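Local coordinates for vesicular integral-membrane protein VIP36 (Canis lupus familiaris, PDB 2DUR), which acts as an intracellular lectin of the early secretory pathway, binding high-mannose glycans with the aid of calcium and taking part in glycoprotein transport and sorting, at residues Cys59-Trp64 with Leu225-Val230; Asp63-Val68 with Ala168-Arg173; Ile129-Asn134 with Glu150-Thr155; Arg173-Val178 with Cys191-Gly196. All blocks are in the same frame, centred on the assembly; numbering follows the deposited sequence. Where two conformers were deposited one is given.

Contact 1 (Cys59-Trp64 with Leu225-Val230)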
loop_
_atom_site.group_PDB
_atom_site.type_symbol
_atom_site.label_atom_id
_atom_site.label_comp_id
_atom_site.label_asym_id
_atom_site.label_seq_id
_atom_site.Cartn_x
_atom_site.Cartn_y
_atom_site.Cartn_z
ATOM N N CYS A 59 -8.551 4.697 -10.810
ATOM C CA CYS A 59 -7.442 5.447 -11.392
ATOM C C CYS A 59 -7.183 5.015 -12.833
ATOM O O CYS A 59 -6.886 3.836 -13.079
ATOM C CB CYS A 59 -6.163 5.219 -10.579
ATOM S SG CYS A 59 -4.758 6.179 -11.219
ATOM N N PHE A 60 -7.254 5.965 -13.773
ATOM C CA PHE A 60 -6.988 5.649 -15.186
ATOM C C PHE A 60 -5.641 6.190 -15.673
ATOM O O PHE A 60 -5.358 6.148 -16.872
ATOM C CB PHE A 60 -8.153 6.077 -16.095
ATOM C CG PHE A 60 -9.411 5.291 -15.865
ATOM C CD1 PHE A 60 -10.378 5.747 -14.959
ATOM C CD2 PHE A 60 -9.626 4.090 -16.526
ATOM C CE1 PHE A 60 -11.531 5.029 -14.726
ATOM C CE2 PHE A 60 -10.812 3.352 -16.302
ATOM C CZ PHE A 60 -11.757 3.839 -15.392
ATOM N N LEU A 61 -4.809 6.657 -14.748
ATOM C CA LEU A 61 -3.436 7.073 -15.074
ATOM C C LEU A 61 -2.575 5.855 -15.399
ATOM O O LEU A 61 -2.558 4.897 -14.639
ATOM C CB LEU A 61 -2.787 7.813 -13.911
ATOM C CG LEU A 61 -3.462 9.112 -13.438
ATOM C CD1 LEU A 61 -2.694 9.663 -12.288
ATOM C CD2 LEU A 61 -3.546 10.132 -14.566
ATOM N N LYS A 62 -1.845 5.905 -16.519
ATOM C CA LYS A 62 -0.897 4.841 -16.838
ATOM C C LYS A 62 0.412 4.977 -16.075
ATOM O O LYS A 62 1.085 3.984 -15.786
ATOM C CB LYS A 62 -0.599 4.827 -18.338
ATOM C CG LYS A 62 -1.797 4.563 -19.222
ATOM C CD LYS A 62 -1.366 4.722 -20.683
ATOM C CE LYS A 62 -2.528 4.579 -21.631
ATOM N NZ LYS A 62 -3.484 5.711 -21.519
ATOM N N ASP A 63 0.798 6.203 -15.751
ATOM C CA ASP A 63 2.079 6.452 -15.101
ATOM C C ASP A 63 1.869 7.321 -13.872
ATOM O O ASP A 63 1.405 8.469 -13.980
ATOM C CB ASP A 63 3.056 7.138 -16.070
ATOM C CG ASP A 63 3.079 6.462 -17.415
ATOM O OD1 ASP A 63 3.838 5.496 -17.573
ATOM O OD2 ASP A 63 2.309 6.896 -18.305
ATOM N N TRP A 64 2.190 6.771 -12.703
ATOM C CA TRP A 64 1.861 7.459 -11.461
ATOM C C TRP A 64 2.858 7.206 -10.353
ATOM O O TRP A 64 3.669 6.262 -10.404
ATOM C CB TRP A 64 0.443 7.103 -11.007
ATOM C CG TRP A 64 0.119 5.624 -10.988
ATOM C CD1 TRP A 64 -0.558 4.930 -11.937
ATOM C CD2 TRP A 64 0.456 4.676 -9.959
ATOM N NE1 TRP A 64 -0.686 3.611 -11.575
ATOM C CE2 TRP A 64 -0.077 3.426 -10.361
ATOM C CE3 TRP A 64 1.129 4.766 -8.737
ATOM C CZ2 TRP A 64 0.066 2.261 -9.582
ATOM C CZ3 TRP A 64 1.292 3.602 -7.958
ATOM C CH2 TRP A 64 0.746 2.375 -8.385
ATOM N N LEU A 225 -1.144 11.354 -4.750
ATOM C CA LEU A 225 -0.923 10.651 -6.008
ATOM C C LEU A 225 -0.566 11.661 -7.079
ATOM O O LEU A 225 -1.344 12.597 -7.336
ATOM C CB LEU A 225 -2.178 9.864 -6.393
ATOM C CG LEU A 225 -2.089 8.857 -7.543
ATOM C CD1 LEU A 225 -2.033 9.540 -8.884
ATOM C CD2 LEU A 225 -0.925 7.894 -7.373
ATOM N N PHE A 226 0.574 11.431 -7.737
ATOM C CA PHE A 226 1.048 12.325 -8.802
ATOM C C PHE A 226 1.002 11.646 -10.155
ATOM O O PHE A 226 1.384 10.482 -10.275
ATOM C CB PHE A 226 2.475 12.763 -8.496
ATOM C CG PHE A 226 2.596 13.529 -7.213
ATOM C CD1 PHE A 226 2.963 12.887 -6.035
ATOM C CD2 PHE A 226 2.326 14.896 -7.182
ATOM C CE1 PHE A 226 3.068 13.591 -4.841
ATOM C CE2 PHE A 226 2.415 15.602 -5.991
ATOM C CZ PHE A 226 2.791 14.957 -4.823
ATOM N N GLN A 227 0.508 12.363 -11.163
ATOM C CA GLN A 227 0.589 11.898 -12.527
ATOM C C GLN A 227 2.005 12.156 -13.046
ATOM O O GLN A 227 2.539 13.256 -12.908
ATOM C CB GLN A 227 -0.425 12.623 -13.404
ATOM C CG GLN A 227 -0.407 12.177 -14.845
ATOM C CD GLN A 227 -1.410 12.921 -15.708
ATOM O OE1 GLN A 227 -2.031 13.898 -15.271
ATOM N NE2 GLN A 227 -1.583 12.456 -16.934
ATOM N N LEU A 228 2.619 11.118 -13.601
ATOM C CA LEU A 228 3.885 11.264 -14.299
ATOM C C LEU A 228 3.593 11.530 -15.774
ATOM O O LEU A 228 2.766 10.857 -16.390
ATOM C CB LEU A 228 4.735 9.996 -14.131
ATOM C CG LEU A 228 4.984 9.526 -12.691
ATOM C CD1 LEU A 228 5.815 8.244 -12.661
ATOM C CD2 LEU A 228 5.664 10.617 -11.887
ATOM N N MET A 229 4.266 12.537 -16.328
ATOM C CA MET A 229 4.070 12.885 -17.730
ATOM C C MET A 229 5.059 12.057 -18.544
ATOM O O MET A 229 6.242 12.407 -18.699
ATOM C CB MET A 229 4.246 14.393 -17.961
ATOM C CG MET A 229 3.323 15.289 -17.107
ATOM S SD MET A 229 1.596 14.764 -16.976
ATOM C CE MET A 229 1.038 14.939 -18.671
ATOM N N VAL A 230 4.560 10.934 -19.030
ATOM C CA VAL A 230 5.382 9.969 -19.736
ATOM C C VAL A 230 4.761 9.706 -21.096
ATOM O O VAL A 230 3.551 9.444 -21.218
ATOM C CB VAL A 230 5.509 8.650 -18.929
ATOM C CG1 VAL A 230 6.209 7.565 -19.757
ATOM C CG2 VAL A 230 6.264 8.891 -17.620
HETATM O O HOH W 1 1.578 9.451 -19.115
#
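At the start of strand 64-73, where the chain enters the eight-stranded antiparallel sheet of the lectin sandwich, Trp64 and Gln227 form a non-hydrogen-bonded antiparallel pair, their CA atoms 4.7 Å apart. The backbone bond beside this pair runs from Leu228 N, just past the end of strand 217-227, to Asp63 O over 2.9 Å. Leu61, in the loop before strand 64-73, folds back over strand 217-227. Its CD1 meets Leu225 CD1 tip to tip at 3.5 Å, a tight carbon contact, while its other branch crosses the extended side chain of Gln227 at about a right angle, CD2 lying 3.7 Å from Gln227 CD. Trp64 holds CG between its backbone N and carbonyl carbon (chi1 49°), and Leu225 CD2 touches both CB and ring atom CE3. Past the end of strand 217-227, the carboxylate of Asp63 lies across Val230, with CG 3.6 Å from Val230 CB. A water links Asp63 OD2, at 2.8 Å, to Val230 O, and OD2 is also hydrogen-bonded to His232 NE2, so the loop after the strand is tied to the same oxygen. On its inner side the contact is continued by Trp64, which lies between the two sheets and meets Phe205 of the facing one edge-to-face, in the beta sandwich of the L-type lectins.

Contact 2 (Asp63-Val68 with Ala168-Arg173)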
loop_
_atom_site.group_PDB
_atom_site.type_symbol
_atom_site.label_atom_id
_atom_site.label_comp_id
_atom_site.label_asym_id
_atom_site.label_seq_id
_atom_site.Cartn_x
_atom_site.Cartn_y
_atom_site.Cartn_z
ATOM N N ASP A 63 0.798 6.203 -15.751
ATOM C CA ASP A 63 2.079 6.452 -15.101
ATOM C C ASP A 63 1.869 7.321 -13.872
ATOM O O ASP A 63 1.405 8.469 -13.980
ATOM C CB ASP A 63 3.056 7.138 -16.070
ATOM C CG ASP A 63 3.079 6.462 -17.415
ATOM O OD1 ASP A 63 3.838 5.496 -17.573
ATOM O OD2 ASP A 63 2.309 6.896 -18.305
ATOM N N TRP A 64 2.190 6.771 -12.703
ATOM C CA TRP A 64 1.861 7.459 -11.461
ATOM C C TRP A 64 2.858 7.206 -10.353
ATOM O O TRP A 64 3.669 6.262 -10.404
ATOM C CB TRP A 64 0.443 7.103 -11.007
ATOM C CG TRP A 64 0.119 5.624 -10.988
ATOM C CD1 TRP A 64 -0.558 4.930 -11.937
ATOM C CD2 TRP A 64 0.456 4.676 -9.959
ATOM N NE1 TRP A 64 -0.686 3.611 -11.575
ATOM C CE2 TRP A 64 -0.077 3.426 -10.361
ATOM C CE3 TRP A 64 1.129 4.766 -8.737
ATOM C CZ2 TRP A 64 0.066 2.261 -9.582
ATOM C CZ3 TRP A 64 1.292 3.602 -7.958
ATOM C CH2 TRP A 64 0.746 2.375 -8.385
ATOM N N GLU A 65 2.816 8.072 -9.343
ATOM C CA GLU A 65 3.658 7.873 -8.188
ATOM C C GLU A 65 2.858 8.275 -6.978
ATOM O O GLU A 65 2.359 9.409 -6.920
ATOM C CB GLU A 65 4.945 8.710 -8.269
ATOM C CG GLU A 65 5.904 8.460 -7.116
ATOM C CD GLU A 65 7.289 9.069 -7.357
ATOM O OE1 GLU A 65 7.811 9.767 -6.466
ATOM O OE2 GLU A 65 7.854 8.854 -8.459
ATOM N N MET A 66 2.705 7.332 -6.047
ATOM C CA MET A 66 1.974 7.571 -4.790
ATOM C C MET A 66 2.942 7.790 -3.631
ATOM O O MET A 66 3.851 6.999 -3.402
ATOM C CB MET A 66 1.072 6.354 -4.470
ATOM C CG MET A 66 0.266 6.521 -3.156
ATOM S SD MET A 66 -1.093 7.701 -3.336
ATOM C CE MET A 66 -2.422 6.670 -3.956
ATOM N N HIS A 67 2.765 8.891 -2.894
ATOM C CA HIS A 67 3.552 9.116 -1.703
ATOM C C HIS A 67 2.677 8.946 -0.481
ATOM O O HIS A 67 1.624 9.566 -0.377
ATOM C CB HIS A 67 4.115 10.535 -1.670
ATOM C CG HIS A 67 5.088 10.812 -2.764
ATOM N ND1 HIS A 67 5.643 12.059 -2.963
ATOM C CD2 HIS A 67 5.595 10.009 -3.728
ATOM C CE1 HIS A 67 6.456 12.007 -4.005
ATOM N NE2 HIS A 67 6.449 10.777 -4.486
ATOM N N VAL A 68 3.112 8.116 0.442
ATOM C CA VAL A 68 2.285 7.834 1.633
ATOM C C VAL A 68 3.031 8.277 2.858
ATOM O O VAL A 68 4.120 7.804 3.131
ATOM C CB VAL A 68 1.938 6.306 1.728
ATOM C CG1 VAL A 68 1.016 6.025 2.922
ATOM C CG2 VAL A 68 1.291 5.851 0.453
ATOM N N ALA A 168 7.231 5.786 -1.047
ATOM C CA ALA A 168 6.856 6.141 -2.402
ATOM C C ALA A 168 6.701 4.870 -3.227
ATOM O O ALA A 168 7.514 3.955 -3.110
ATOM C CB ALA A 168 7.905 7.057 -3.024
ATOM N N VAL A 169 5.628 4.823 -4.012
ATOM C CA VAL A 169 5.387 3.715 -4.946
ATOM C C VAL A 169 5.190 4.331 -6.310
ATOM O O VAL A 169 4.243 5.074 -6.532
ATOM C CB VAL A 169 4.130 2.897 -4.557
ATOM C CG1 VAL A 169 3.935 1.756 -5.557
ATOM C CG2 VAL A 169 4.247 2.346 -3.103
ATOM N N ARG A 170 6.077 3.990 -7.234
ATOM C CA ARG A 170 6.071 4.558 -8.585
ATOM C C ARG A 170 5.800 3.434 -9.572
ATOM O O ARG A 170 6.410 2.376 -9.483
ATOM C CB ARG A 170 7.425 5.199 -8.914
ATOM C CG ARG A 170 7.457 5.900 -10.284
ATOM C CD ARG A 170 8.885 6.403 -10.595
ATOM N NE ARG A 170 8.974 7.048 -11.915
ATOM C CZ ARG A 170 9.226 6.434 -13.082
ATOM N NH1 ARG A 170 9.466 5.114 -13.161
ATOM N NH2 ARG A 170 9.264 7.167 -14.197
ATOM N N TYR A 171 4.890 3.670 -10.502
ATOM C CA TYR A 171 4.615 2.682 -11.515
ATOM C C TYR A 171 4.538 3.356 -12.886
ATOM O O TYR A 171 3.727 4.240 -13.095
ATOM C CB TYR A 171 3.306 1.932 -11.179
ATOM C CG TYR A 171 3.004 0.868 -12.210
ATOM C CD1 TYR A 171 3.886 -0.213 -12.399
ATOM C CD2 TYR A 171 1.894 0.966 -13.039
ATOM C CE1 TYR A 171 3.638 -1.201 -13.371
ATOM C CE2 TYR A 171 1.636 0.001 -14.033
ATOM C CZ TYR A 171 2.515 -1.082 -14.187
ATOM O OH TYR A 171 2.276 -2.037 -15.141
ATOM N N SER A 172 5.389 2.924 -13.822
ATOM C CA SER A 172 5.416 3.518 -15.155
ATOM C C SER A 172 6.149 2.593 -16.105
ATOM O O SER A 172 7.279 2.149 -15.795
ATOM C CB SER A 172 6.138 4.881 -15.118
ATOM O OG SER A 172 6.237 5.435 -16.444
ATOM N N ARG A 173 5.515 2.313 -17.247
ATOM C CA ARG A 173 6.131 1.508 -18.321
ATOM C C ARG A 173 6.691 0.180 -17.774
ATOM O O ARG A 173 7.793 -0.277 -18.141
ATOM C CB ARG A 173 7.226 2.319 -19.037
ATOM C CG ARG A 173 6.662 3.569 -19.739
ATOM C CD ARG A 173 7.731 4.284 -20.550
ATOM N NE ARG A 173 8.044 3.489 -21.734
ATOM C CZ ARG A 173 7.414 3.569 -22.900
ATOM N NH1 ARG A 173 6.420 4.441 -23.099
ATOM N NH2 ARG A 173 7.806 2.778 -23.886
HETATM O O HOH W 2 3.078 3.096 -18.361
#
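Trp64 receives Tyr171 CB over one face of its indole: the carbon stands 3.7 Å from the centroid of the six-membered ring and 15° off the ring normal, a CH-pi contact. With CG opposite its backbone N (chi1 -179°), Tyr171 runs its ring on past the indole, turned 49° against it, with Trp64 NE1 at its edge. On the same side of the sheet, Val169 lies alongside the indole, CG1 4.0 Å from Trp64 CZ3. Between the backbones, Trp64 with Tyr171 and Met66 with Val169 each exchange two hydrogen bonds, Met66 N to Val169 O measuring 2.8 Å. These are alternate pairs of antiparallel strands 64-73 and 165-172, neighbours at the middle of one sheet of the L-type lectin sandwich. The other side carries Glu65, Arg170, His67 and Ala168. Glu65 OE2 rests against the aliphatic part of Arg170, 3.4 Å from CD, but beyond salt-bridge distance of Arg170 NE. Its second oxygen, OE1, offers the anti lone pair to His67 NE2 at 2.6 Å, almost straight and in the imidazole plane; this helps to set the rotation of the imidazole and would probably favour its protonation. His67 CD2 packs on Ala168 CB at 3.8 Å. Where the strands end, Ser172 OG donates to Asp63 OD1 over 2.7 Å, reaching its anti side somewhat out of the carboxylate plane; OD2 is hydrogen-bonded to His232. A water also donates to OD1 and accepts from Arg173 N. Farther out, Phe226 and Trp188 both meet the His67 ring, and Tyr171 OH bonds Val197 O.

Contact 3 (Ile129-Asn134 with Glu150-Thr155)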
loop_
_atom_site.group_PDB
_atom_site.type_symbol
_atom_site.label_atom_id
_atom_site.label_comp_id
_atom_site.label_asym_id
_atom_site.label_seq_id
_atom_site.Cartn_x
_atom_site.Cartn_y
_atom_site.Cartn_z
ATOM N N ILE A 129 9.222 -4.913 3.889
ATOM C CA ILE A 129 8.322 -4.335 2.903
ATOM C C ILE A 129 8.459 -5.169 1.643
ATOM O O ILE A 129 9.556 -5.379 1.150
ATOM C CB ILE A 129 8.716 -2.860 2.550
ATOM C CG1 ILE A 129 8.567 -1.973 3.797
ATOM C CG2 ILE A 129 7.874 -2.320 1.392
ATOM C CD1 ILE A 129 8.974 -0.514 3.545
ATOM N N SER A 130 7.343 -5.639 1.105
ATOM C CA SER A 130 7.414 -6.469 -0.105
ATOM C C SER A 130 6.278 -6.138 -1.056
ATOM O O SER A 130 5.336 -5.452 -0.689
ATOM C CB SER A 130 7.433 -7.960 0.260
ATOM O OG SER A 130 6.216 -8.358 0.877
ATOM N N VAL A 131 6.399 -6.577 -2.307
ATOM C CA VAL A 131 5.317 -6.383 -3.261
ATOM C C VAL A 131 4.803 -7.755 -3.741
ATOM O O VAL A 131 5.558 -8.721 -3.788
ATOM C CB VAL A 131 5.741 -5.522 -4.465
ATOM C CG1 VAL A 131 5.901 -4.058 -4.025
ATOM C CG2 VAL A 131 7.044 -6.070 -5.114
ATOM N N MET A 132 3.541 -7.782 -4.131
ATOM C CA MET A 132 2.883 -8.982 -4.643
ATOM C C MET A 132 1.955 -8.553 -5.768
ATOM O O MET A 132 1.264 -7.548 -5.646
ATOM C CB MET A 132 2.109 -9.675 -3.505
ATOM C CG MET A 132 1.293 -10.889 -3.979
ATOM S SD MET A 132 0.607 -11.651 -2.487
ATOM C CE MET A 132 -0.398 -12.925 -3.260
ATOM N N VAL A 133 1.967 -9.303 -6.864
ATOM C CA VAL A 133 1.056 -9.050 -7.988
ATOM C C VAL A 133 0.202 -10.292 -8.149
ATOM O O VAL A 133 0.728 -11.396 -8.128
ATOM C CB VAL A 133 1.831 -8.758 -9.274
ATOM C CG1 VAL A 133 0.915 -8.741 -10.500
ATOM C CG2 VAL A 133 2.559 -7.409 -9.113
ATOM N N ASN A 134 -1.103 -10.082 -8.304
ATOM C CA ASN A 134 -2.061 -11.211 -8.240
ATOM C C ASN A 134 -3.132 -11.060 -9.283
ATOM O O ASN A 134 -3.559 -9.936 -9.587
ATOM C CB ASN A 134 -2.692 -11.190 -6.835
ATOM C CG ASN A 134 -3.241 -12.553 -6.381
ATOM O OD1 ASN A 134 -3.395 -13.480 -7.176
ATOM N ND2 ASN A 134 -3.529 -12.656 -5.090
ATOM N N GLU A 150 6.211 -13.583 -2.695
ATOM C CA GLU A 150 7.005 -12.337 -2.720
ATOM C C GLU A 150 7.647 -12.126 -4.086
ATOM O O GLU A 150 8.378 -12.988 -4.567
ATOM C CB GLU A 150 8.105 -12.390 -1.654
ATOM C CG GLU A 150 9.026 -11.143 -1.721
ATOM C CD GLU A 150 10.226 -11.190 -0.782
ATOM O OE1 GLU A 150 10.325 -12.103 0.054
ATOM O OE2 GLU A 150 11.086 -10.301 -0.899
ATOM N N LEU A 151 7.367 -10.985 -4.717
ATOM C CA LEU A 151 8.038 -10.610 -5.963
ATOM C C LEU A 151 9.403 -9.991 -5.676
ATOM O O LEU A 151 10.406 -10.277 -6.361
ATOM C CB LEU A 151 7.188 -9.595 -6.721
ATOM C CG LEU A 151 6.516 -9.829 -8.046
ATOM C CD1 LEU A 151 5.966 -8.502 -8.502
ATOM C CD2 LEU A 151 7.505 -10.395 -9.092
ATOM N N ALA A 152 9.431 -9.112 -4.675
ATOM C CA ALA A 152 10.649 -8.406 -4.260
ATOM C C ALA A 152 10.358 -7.759 -2.913
ATOM O O ALA A 152 9.203 -7.616 -2.541
ATOM C CB ALA A 152 11.059 -7.341 -5.272
ATOM N N GLY A 153 11.395 -7.384 -2.185
ATOM C CA GLY A 153 11.178 -6.737 -0.891
ATOM C C GLY A 153 12.477 -6.254 -0.277
ATOM O O GLY A 153 13.563 -6.404 -0.864
ATOM N N CYS A 154 12.348 -5.625 0.880
ATOM C CA CYS A 154 13.514 -5.121 1.601
ATOM C C CYS A 154 13.169 -5.005 3.075
ATOM O O CYS A 154 12.018 -4.805 3.430
ATOM C CB CYS A 154 13.964 -3.755 1.043
ATOM S SG CYS A 154 13.023 -2.310 1.656
ATOM N N THR A 155 14.172 -5.149 3.930
ATOM C CA THR A 155 13.973 -4.814 5.339
ATOM C C THR A 155 13.929 -3.283 5.488
ATOM O O THR A 155 14.608 -2.546 4.756
ATOM C CB THR A 155 15.024 -5.492 6.261
ATOM O OG1 THR A 155 14.685 -5.252 7.640
ATOM C CG2 THR A 155 16.434 -5.001 5.964
#
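No aromatic ring takes part here; the flat groups are peptide units and the carboxylate of Glu150. Two hydrogen bonds join Ile129 and Cys154: Ile129 N to Cys154 O, 2.8 Å, is nearly straight at the hydrogen (166°), and the return bond from Cys154 N to Ile129 O is more bent (153°). The carboxylate of Glu150 turns instead to Arg124 and Tyr128, leaving its CG to touch Ser130 CB at 4.1 Å. The pairing belongs to the seven-stranded sheet of the lectin sandwich: strand 152-155 is one of its two edge strands within the chain and 128-135 the next one in, antiparallel to it. Opposite Ser130, Gly153 brings its CA within 2.9 Å of Ile129 O; a CB there would collide with that oxygen. Farther along, Val131 N bonds Ala152 O, and Val131 O takes Leu151 N over 3.0 Å. Val131 turns inward to Val178 and Ile192 of the other sheet. Its CG2, set between backbone N and carbonyl carbon (chi1 of CG1 -72°), lies 3.9 Å from Leu151 CB. Ser130 faces the opposite way, its side chain about 6 Å from that of the calcium ligand Asp114. The last touch is Leu151 CD1 against Val133 CG2, 3.6 Å apart.

Contact 4 (Arg173-Val178 with Cys191-Gly196)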
loop_
_atom_site.group_PDB
_atom_site.type_symbol
_atom_site.label_atom_id
_atom_site.label_comp_id
_atom_site.label_asym_id
_atom_site.label_seq_id
_atom_site.Cartn_x
_atom_site.Cartn_y
_atom_site.Cartn_z
ATOM N N ARG A 173 5.515 2.313 -17.247
ATOM C CA ARG A 173 6.131 1.508 -18.321
ATOM C C ARG A 173 6.691 0.180 -17.774
ATOM O O ARG A 173 7.793 -0.277 -18.141
ATOM C CB ARG A 173 7.226 2.319 -19.037
ATOM C CG ARG A 173 6.662 3.569 -19.739
ATOM C CD ARG A 173 7.731 4.284 -20.550
ATOM N NE ARG A 173 8.044 3.489 -21.734
ATOM C CZ ARG A 173 7.414 3.569 -22.900
ATOM N NH1 ARG A 173 6.420 4.441 -23.099
ATOM N NH2 ARG A 173 7.806 2.778 -23.886
ATOM N N GLY A 174 5.914 -0.447 -16.893
ATOM C CA GLY A 174 6.274 -1.759 -16.373
ATOM C C GLY A 174 7.256 -1.770 -15.235
ATOM O O GLY A 174 7.535 -2.823 -14.674
ATOM N N ARG A 175 7.817 -0.594 -14.900
ATOM C CA ARG A 175 8.769 -0.490 -13.825
ATOM C C ARG A 175 8.037 -0.109 -12.548
ATOM O O ARG A 175 7.324 0.890 -12.507
ATOM C CB ARG A 175 9.875 0.541 -14.156
ATOM C CG ARG A 175 10.985 0.620 -13.135
ATOM C CD ARG A 175 11.927 1.764 -13.529
ATOM N NE ARG A 175 12.999 1.934 -12.547
ATOM C CZ ARG A 175 13.989 2.840 -12.682
ATOM N NH1 ARG A 175 14.016 3.653 -13.742
ATOM N NH2 ARG A 175 14.925 2.949 -11.752
ATOM N N LEU A 176 8.245 -0.920 -11.521
ATOM C CA LEU A 176 7.634 -0.707 -10.206
ATOM C C LEU A 176 8.752 -0.415 -9.222
ATOM O O LEU A 176 9.639 -1.239 -9.004
ATOM C CB LEU A 176 6.865 -1.974 -9.784
ATOM C CG LEU A 176 6.225 -1.901 -8.383
ATOM C CD1 LEU A 176 5.183 -0.799 -8.297
ATOM C CD2 LEU A 176 5.629 -3.260 -7.985
ATOM N N THR A 177 8.713 0.769 -8.621
ATOM C CA THR A 177 9.771 1.175 -7.693
ATOM C C THR A 177 9.128 1.538 -6.362
ATOM O O THR A 177 8.144 2.280 -6.312
ATOM C CB THR A 177 10.580 2.404 -8.243
ATOM O OG1 THR A 177 10.972 2.164 -9.603
ATOM C CG2 THR A 177 11.786 2.673 -7.391
ATOM N N VAL A 178 9.688 1.005 -5.291
ATOM C CA VAL A 178 9.258 1.386 -3.945
ATOM C C VAL A 178 10.463 1.968 -3.230
ATOM O O VAL A 178 11.524 1.336 -3.199
ATOM C CB VAL A 178 8.727 0.152 -3.154
ATOM C CG1 VAL A 178 8.245 0.576 -1.773
ATOM C CG2 VAL A 178 7.609 -0.535 -3.940
ATOM N N CYS A 191 14.133 0.587 -2.120
ATOM C CA CYS A 191 13.708 -0.616 -1.426
ATOM C C CYS A 191 13.525 -1.728 -2.470
ATOM O O CYS A 191 14.174 -2.774 -2.404
ATOM C CB CYS A 191 12.433 -0.347 -0.624
ATOM S SG CYS A 191 11.734 -1.821 0.149
ATOM N N ILE A 192 12.685 -1.436 -3.453
ATOM C CA ILE A 192 12.347 -2.362 -4.528
ATOM C C ILE A 192 12.458 -1.597 -5.845
ATOM O O ILE A 192 12.043 -0.430 -5.940
ATOM C CB ILE A 192 10.894 -2.859 -4.354
ATOM C CG1 ILE A 192 10.766 -3.688 -3.077
ATOM C CG2 ILE A 192 10.402 -3.589 -5.634
ATOM C CD1 ILE A 192 9.292 -3.725 -2.571
ATOM N N ASP A 193 13.033 -2.238 -6.859
ATOM C CA ASP A 193 13.029 -1.660 -8.194
ATOM C C ASP A 193 13.050 -2.811 -9.189
ATOM O O ASP A 193 14.083 -3.460 -9.408
ATOM C CB ASP A 193 14.245 -0.734 -8.388
ATOM C CG ASP A 193 14.099 0.243 -9.544
ATOM O OD1 ASP A 193 13.026 0.398 -10.163
ATOM O OD2 ASP A 193 15.129 0.924 -9.800
ATOM N N ILE A 194 11.888 -3.066 -9.766
ATOM C CA ILE A 194 11.721 -4.210 -10.667
ATOM C C ILE A 194 10.995 -3.802 -11.934
ATOM O O ILE A 194 10.330 -2.767 -11.975
ATOM C CB ILE A 194 10.955 -5.375 -9.988
ATOM C CG1 ILE A 194 9.556 -4.939 -9.572
ATOM C CG2 ILE A 194 11.750 -5.905 -8.770
ATOM C CD1 ILE A 194 8.682 -6.066 -9.006
ATOM N N THR A 195 11.116 -4.634 -12.973
ATOM C CA THR A 195 10.486 -4.323 -14.243
ATOM C C THR A 195 9.662 -5.541 -14.686
ATOM O O THR A 195 9.720 -6.594 -14.057
ATOM C CB THR A 195 11.537 -3.989 -15.333
ATOM O OG1 THR A 195 12.485 -5.063 -15.413
ATOM C CG2 THR A 195 12.257 -2.661 -14.977
ATOM N N GLY A 196 8.909 -5.348 -15.759
ATOM C CA GLY A 196 8.081 -6.413 -16.337
ATOM C C GLY A 196 6.774 -6.574 -15.605
ATOM O O GLY A 196 6.112 -7.597 -15.748
HETATM O O HOH W 3 9.032 -2.962 -17.856
#
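Charge and hydroxyl contacts join Arg175, Thr177 and Asp193 on one side of this hairpin. Arg175, extended from CG to NE, presents NE and NH2 side-on to Asp193: NE to OD1 is 2.8 Å and NH2 to OD2 is also 2.8 Å. Each oxygen uses its syn lone pair, and the guanidinium and carboxylate planes differ by 18°, so the two-bond salt bridge is nearly flat. Thr177 OG1 adds a third bond, donating to Asp193 OD1 over 2.8 Å from well above the carboxylate plane. OD1 is thus gripped by two donors from different directions, which holds the carboxylate against rotation and probably keeps it ionised. In the backbone ladder Leu176 exchanges two bonds with Ile194, and the ladder runs on to Val178, whose N donates to Ile192 O. Val178 O accepts from Ile192 N and takes a second donor, Cys191 N, at 2.9 Å and more bent (137°); the two residues face Val178 as a classic beta bulge. At the other end a water joins Arg173 O, in the turn between strands 165-172 and 175-181, to Gly196 N; Arg173 and Gly174 both have positive phi there. Apolar contacts occupy the opposite side. Val178 and Ile192 lie side by side, CG2 of the valine 3.9 Å from CD1 of the isoleucine, while Leu176 CB meets Ile194 CG1 at 4.0 Å. Strands 175-181 and 189-198 lie between strand 165-172 and the short C-terminal strand 247-248. Their apolar side faces strands 128-135 and 152-155 of the second sheet, where Val131 and Ala152 receive it and Cys191 is disulfide-bonded to Cys154.

How the contacts relate
From the N terminus, segment 59-64 opens contact 1, the widest loop, closed only at 225-230; the other three contacts lie within its span. Contact 2 starts from the same stretch and closes at 168-173, enclosing the short loop of contact 3 (129-134 to 150-155). Contact 4 then opens from Arg173, shared with contact 2, and closes at 191-196, in series with contacts 2 and 3. Contacts 1, 2 and 4 step across one sheet through strands 217-227, 64-73, 165-172, 175-181 and 189-198, linked by Phe226 N to Glu65 O and Arg170 N to Thr177 O. Contact 3 belongs to the facing sheet, which the Cys154-Cys191 disulfide fastens to contact 4.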